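Local coordinates for leucine aminopeptidase A1, chloroplastic (Solanum lycopersicum, PDB 5D8N), which removes N-terminal amino acids, leucine in particular, from peptides as a magnesium-dependent homohexameric M17 aminopeptidase, and also acts as a protein-folding chaperone, at residues Y265-N275 with A354-M365. The protein carries 1 engineered substitution. Sequence-based numbering, arbitrary orientation.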
loop_
_atom_site.group_PDB
_atom_site.type_symbol
_atom_site.label_atom_id
_atom_site.label_comp_id
_atom_site.label_asym_id
_atom_site.label_seq_id
_atom_site.Cartn_x
_atom_site.Cartn_y
_atom_site.Cartn_z
ATOM N N TYR A 265 -19.065 -20.800 -16.428
ATOM C CA TYR A 265 -19.940 -20.750 -15.266
ATOM C C TYR A 265 -19.557 -21.810 -14.230
ATOM O O TYR A 265 -19.397 -21.513 -13.040
ATOM C CB TYR A 265 -21.393 -20.891 -15.721
ATOM C CG TYR A 265 -22.436 -21.218 -14.653
ATOM C CD1 TYR A 265 -22.563 -20.466 -13.497
ATOM C CD2 TYR A 265 -23.403 -22.186 -14.882
ATOM C CE1 TYR A 265 -23.611 -20.657 -12.596
ATOM C CE2 TYR A 265 -24.435 -22.422 -13.980
ATOM C CZ TYR A 265 -24.538 -21.659 -12.832
ATOM O OH TYR A 265 -25.624 -21.858 -12.000
ATOM N N LEU A 266 -19.352 -23.042 -14.692
ATOM C CA LEU A 266 -19.095 -24.132 -13.773
ATOM C C LEU A 266 -17.739 -24.012 -13.111
ATOM O O LEU A 266 -17.583 -24.362 -11.945
ATOM C CB LEU A 266 -19.242 -25.480 -14.472
ATOM C CG LEU A 266 -20.687 -25.812 -14.862
ATOM C CD1 LEU A 266 -20.770 -27.062 -15.728
ATOM C CD2 LEU A 266 -21.510 -26.059 -13.620
ATOM N N ALA A 267 -16.780 -23.404 -13.790
ATOM C CA ALA A 267 -15.493 -23.160 -13.142
ATOM C C ALA A 267 -15.610 -22.180 -11.962
ATOM O O ALA A 267 -14.999 -22.370 -10.920
ATOM C CB ALA A 267 -14.495 -22.622 -14.152
ATOM N N VAL A 268 -16.410 -21.143 -12.135
ATOM C CA VAL A 268 -16.600 -20.175 -11.056
ATOM C C VAL A 268 -17.303 -20.841 -9.901
ATOM O O VAL A 268 -16.937 -20.660 -8.753
ATOM C CB VAL A 268 -17.463 -18.979 -11.534
ATOM C CG1 VAL A 268 -17.746 -18.037 -10.376
ATOM C CG2 VAL A 268 -16.732 -18.216 -12.631
ATOM N N ALA A 269 -18.283 -21.671 -10.219
ATOM C CA ALA A 269 -19.077 -22.368 -9.205
ATOM C C ALA A 269 -18.367 -23.515 -8.451
ATOM O O ALA A 269 -18.839 -23.968 -7.417
ATOM C CB ALA A 269 -20.345 -22.903 -9.847
ATOM N N ALA A 270 -17.243 -23.984 -8.976
ATOM C CA ALA A 270 -16.649 -25.242 -8.536
ATOM C C ALA A 270 -16.211 -25.212 -7.071
ATOM O O ALA A 270 -16.319 -26.211 -6.364
ATOM C CB ALA A 270 -15.461 -25.599 -9.430
ATOM N N ALA A 271 -15.748 -24.066 -6.590
ATOM C CA ALA A 271 -15.243 -24.029 -5.206
ATOM C C ALA A 271 -16.372 -24.309 -4.211
ATOM O O ALA A 271 -16.143 -24.946 -3.173
ATOM C CB ALA A 271 -14.597 -22.682 -4.900
ATOM N N ALA A 272 -17.564 -23.792 -4.516
ATOM C CA ALA A 272 -18.666 -23.708 -3.563
ATOM C C ALA A 272 -19.431 -25.021 -3.516
ATOM O O ALA A 272 -20.555 -25.124 -4.025
ATOM C CB ALA A 272 -19.600 -22.576 -3.935
ATOM N N THR A 273 -18.837 -26.003 -2.852
ATOM C CA THR A 273 -19.422 -27.343 -2.814
ATOM C C THR A 273 -20.611 -27.425 -1.851
ATOM O O THR A 273 -21.439 -28.325 -1.957
ATOM C CB THR A 273 -18.372 -28.375 -2.381
ATOM O OG1 THR A 273 -17.835 -27.996 -1.107
ATOM C CG2 THR A 273 -17.235 -28.472 -3.430
ATOM N N GLU A 274 -20.702 -26.507 -0.901
ATOM C CA GLU A 274 -21.736 -26.606 0.123
ATOM C C GLU A 274 -23.049 -25.991 -0.375
ATOM O O GLU A 274 -24.125 -26.394 0.055
ATOM C CB GLU A 274 -21.282 -25.906 1.395
ATOM C CG GLU A 274 -22.211 -26.104 2.585
ATOM C CD GLU A 274 -22.277 -27.544 3.101
ATOM O OE1 GLU A 274 -21.594 -28.454 2.568
ATOM O OE2 GLU A 274 -23.061 -27.781 4.048
ATOM N N ASN A 275 -22.943 -24.932 -1.173
ATOM C CA ASN A 275 -24.103 -24.280 -1.785
ATOM C C ASN A 275 -24.027 -24.399 -3.310
ATOM O O ASN A 275 -23.528 -23.511 -4.006
ATOM C CB ASN A 275 -24.172 -22.794 -1.388
ATOM C CG ASN A 275 -24.374 -22.591 0.099
ATOM O OD1 ASN A 275 -23.643 -21.842 0.746
ATOM N ND2 ASN A 275 -25.394 -23.217 0.644
ATOM N N ALA A 354 -27.550 -17.205 -14.118
ATOM C CA ALA A 354 -26.633 -18.281 -13.770
ATOM C C ALA A 354 -26.123 -18.090 -12.347
ATOM O O ALA A 354 -25.164 -17.330 -12.103
ATOM C CB ALA A 354 -25.477 -18.329 -14.754
ATOM N N ALA A 355 -26.842 -18.685 -11.401
ATOM C CA ALA A 355 -26.621 -18.405 -9.996
ATOM C C ALA A 355 -25.584 -19.355 -9.380
ATOM O O ALA A 355 -25.560 -20.559 -9.636
ATOM C CB ALA A 355 -27.927 -18.519 -9.234
ATOM N N CYS A 356 -24.678 -18.780 -8.614
ATOM C CA CYS A 356 -23.661 -19.523 -7.889
ATOM C C CYS A 356 -23.066 -18.600 -6.836
ATOM O O CYS A 356 -23.359 -17.411 -6.806
ATOM C CB CYS A 356 -22.555 -20.014 -8.832
ATOM S SG CYS A 356 -21.678 -18.689 -9.704
ATOM N N GLU A 357 -22.258 -19.159 -5.944
ATOM C CA GLU A 357 -21.419 -18.342 -5.087
ATOM C C GLU A 357 -19.963 -18.633 -5.381
ATOM O O GLU A 357 -19.612 -19.714 -5.840
ATOM C CB GLU A 357 -21.760 -18.485 -3.599
ATOM C CG GLU A 357 -21.588 -19.862 -3.011
ATOM C CD GLU A 357 -21.791 -19.930 -1.516
ATOM O OE1 GLU A 357 -22.173 -18.910 -0.881
ATOM O OE2 GLU A 357 -21.338 -20.964 -0.959
ATOM N N ASN A 358 -19.177 -17.563 -5.367
ATOM C CA ASN A 358 -17.766 -17.637 -5.700
ATOM C C ASN A 358 -16.938 -17.750 -4.419
ATOM O O ASN A 358 -16.716 -16.752 -3.729
ATOM C CB ASN A 358 -17.351 -16.405 -6.514
ATOM C CG ASN A 358 -15.864 -16.406 -6.841
ATOM O OD1 ASN A 358 -15.183 -17.405 -6.628
ATOM N ND2 ASN A 358 -15.345 -15.256 -7.269
ATOM N N MET A 359 -16.545 -18.970 -4.091
ATOM C CA MET A 359 -15.881 -19.292 -2.841
ATOM C C MET A 359 -14.425 -19.748 -3.057
ATOM O O MET A 359 -13.907 -19.765 -4.174
ATOM C CB MET A 359 -16.650 -20.410 -2.130
ATOM C CG MET A 359 -18.072 -20.049 -1.747
ATOM S SD MET A 359 -18.182 -18.828 -0.423
ATOM C CE MET A 359 -18.273 -19.878 1.016
ATOM N N ILE A 360 -13.778 -20.087 -1.945
ATOM C CA ILE A 360 -12.408 -20.581 -1.924
ATOM C C ILE A 360 -12.349 -21.941 -1.238
ATOM O O ILE A 360 -12.789 -22.094 -0.086
ATOM C CB ILE A 360 -11.522 -19.594 -1.141
ATOM C CG1 ILE A 360 -11.441 -18.271 -1.905
ATOM C CG2 ILE A 360 -10.144 -20.189 -0.946
ATOM C CD1 ILE A 360 -10.911 -17.125 -1.078
ATOM N N SER A 361 -11.820 -22.918 -1.969
ATOM C CA SER A 361 -11.730 -24.290 -1.474
ATOM C C SER A 361 -10.799 -25.096 -2.360
ATOM O O SER A 361 -10.334 -24.633 -3.406
ATOM C CB SER A 361 -13.105 -24.964 -1.493
ATOM O OG SER A 361 -13.470 -25.322 -2.818
ATOM N N ALA A 362 -10.527 -26.319 -1.934
ATOM C CA ALA A 362 -9.647 -27.209 -2.713
ATOM C C ALA A 362 -10.207 -27.533 -4.111
ATOM O O ALA A 362 -9.442 -27.911 -5.012
ATOM C CB ALA A 362 -9.385 -28.492 -1.930
ATOM N N GLU A 363 -11.534 -27.462 -4.243
ATOM C CA GLU A 363 -12.238 -27.772 -5.483
ATOM C C GLU A 363 -12.340 -26.544 -6.390
ATOM O O GLU A 363 -12.839 -26.639 -7.511
ATOM C CB GLU A 363 -13.645 -28.312 -5.195
ATOM C CG GLU A 363 -13.677 -29.694 -4.550
ATOM C CD GLU A 363 -13.676 -29.658 -3.024
ATOM O OE1 GLU A 363 -13.624 -28.540 -2.435
ATOM O OE2 GLU A 363 -13.765 -30.761 -2.415
ATOM N N GLY A 364 -11.735 -25.437 -5.973
ATOM C CA GLY A 364 -11.911 -24.169 -6.676
ATOM C C GLY A 364 -11.028 -23.936 -7.886
ATOM O O GLY A 364 -9.967 -24.550 -8.025
ATOM N N MET A 365 -11.429 -22.958 -8.700
ATOM C CA MET A 365 -10.615 -22.434 -9.796
ATOM C C MET A 365 -9.449 -21.607 -9.250
ATOM O O MET A 365 -9.597 -20.919 -8.260
ATOM C CB MET A 365 -11.488 -21.585 -10.720
ATOM C CG MET A 365 -10.746 -20.912 -11.851
ATOM S SD MET A 365 -11.850 -20.169 -13.074
ATOM C CE MET A 365 -12.803 -19.045 -12.082
HETATM O O HOH W 1 -14.181 -22.063 -8.338
HETATM O O HOH W 2 -17.325 -21.105 -6.139
HETATM O O HOH W 3 -15.442 -28.460 -0.420
HETATM O O HOH W 4 -20.109 -23.385 -0.635
HETATM O O HOH W 5 -22.720 -22.024 -6.182
#
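Tyr265 lies with one ring face against the methyl of Ala354, a CH-pi contact in which CB stands 3.8 Å from the ring centroid. With CG anti to the backbone N (chi1 165°), the side chain carries the phenol across to the first residues of segment 354-365, and its OH donates to Ala355 O at 2.7 Å, approaching 35° out of the carbonyl plane. Cys356 SG meets the same ring at its edge, while Cys356 CB packs on Ala269 CB. A phenylalanine at Tyr265 would probably keep the contact with the Ala354 methyl but leave Ala355 O without its phenol donor. Farther along the helix, Val268 turns CG1 to Cys356 SG and CG2 to the methyl end of Met365, whose sulfur rests on Ala267 CB.

Beyond the helix, small residues bring the backbones close: Ala271 and Gly364 have their CA atoms 3.6 Å apart, and the Ala271 methyl faces Met359 O. Ser361 OG does double duty, donating to Ala271 O at 2.7 Å through a lone pair within that carbonyl's plane, and accepting from Glu363 N in an ST turn. Bound waters illustrate how two segments without direct backbone hydrogen bonds between them can still share polar groups: one links Val268 O and Glu357 O to Met359 N, and another joins Ala267 O to Ala271 N and Met365 N. Glu357 CG lies beside Ala272 CB at 3.5 Å; Glu357 OE1 forms a salt bridge with Arg366 of a neighbouring subunit.

The contact thus sets helix 263-269 and its following loop against the end of strand 347-358; the axes of 265-269 and 354-358 are 40° apart. Helix 388-401 packs on Tyr265, Val268 and Cys356, strand 293-305 flanks the strand, and Asn358 ND2 bonds to the magnesium ligand Asp305.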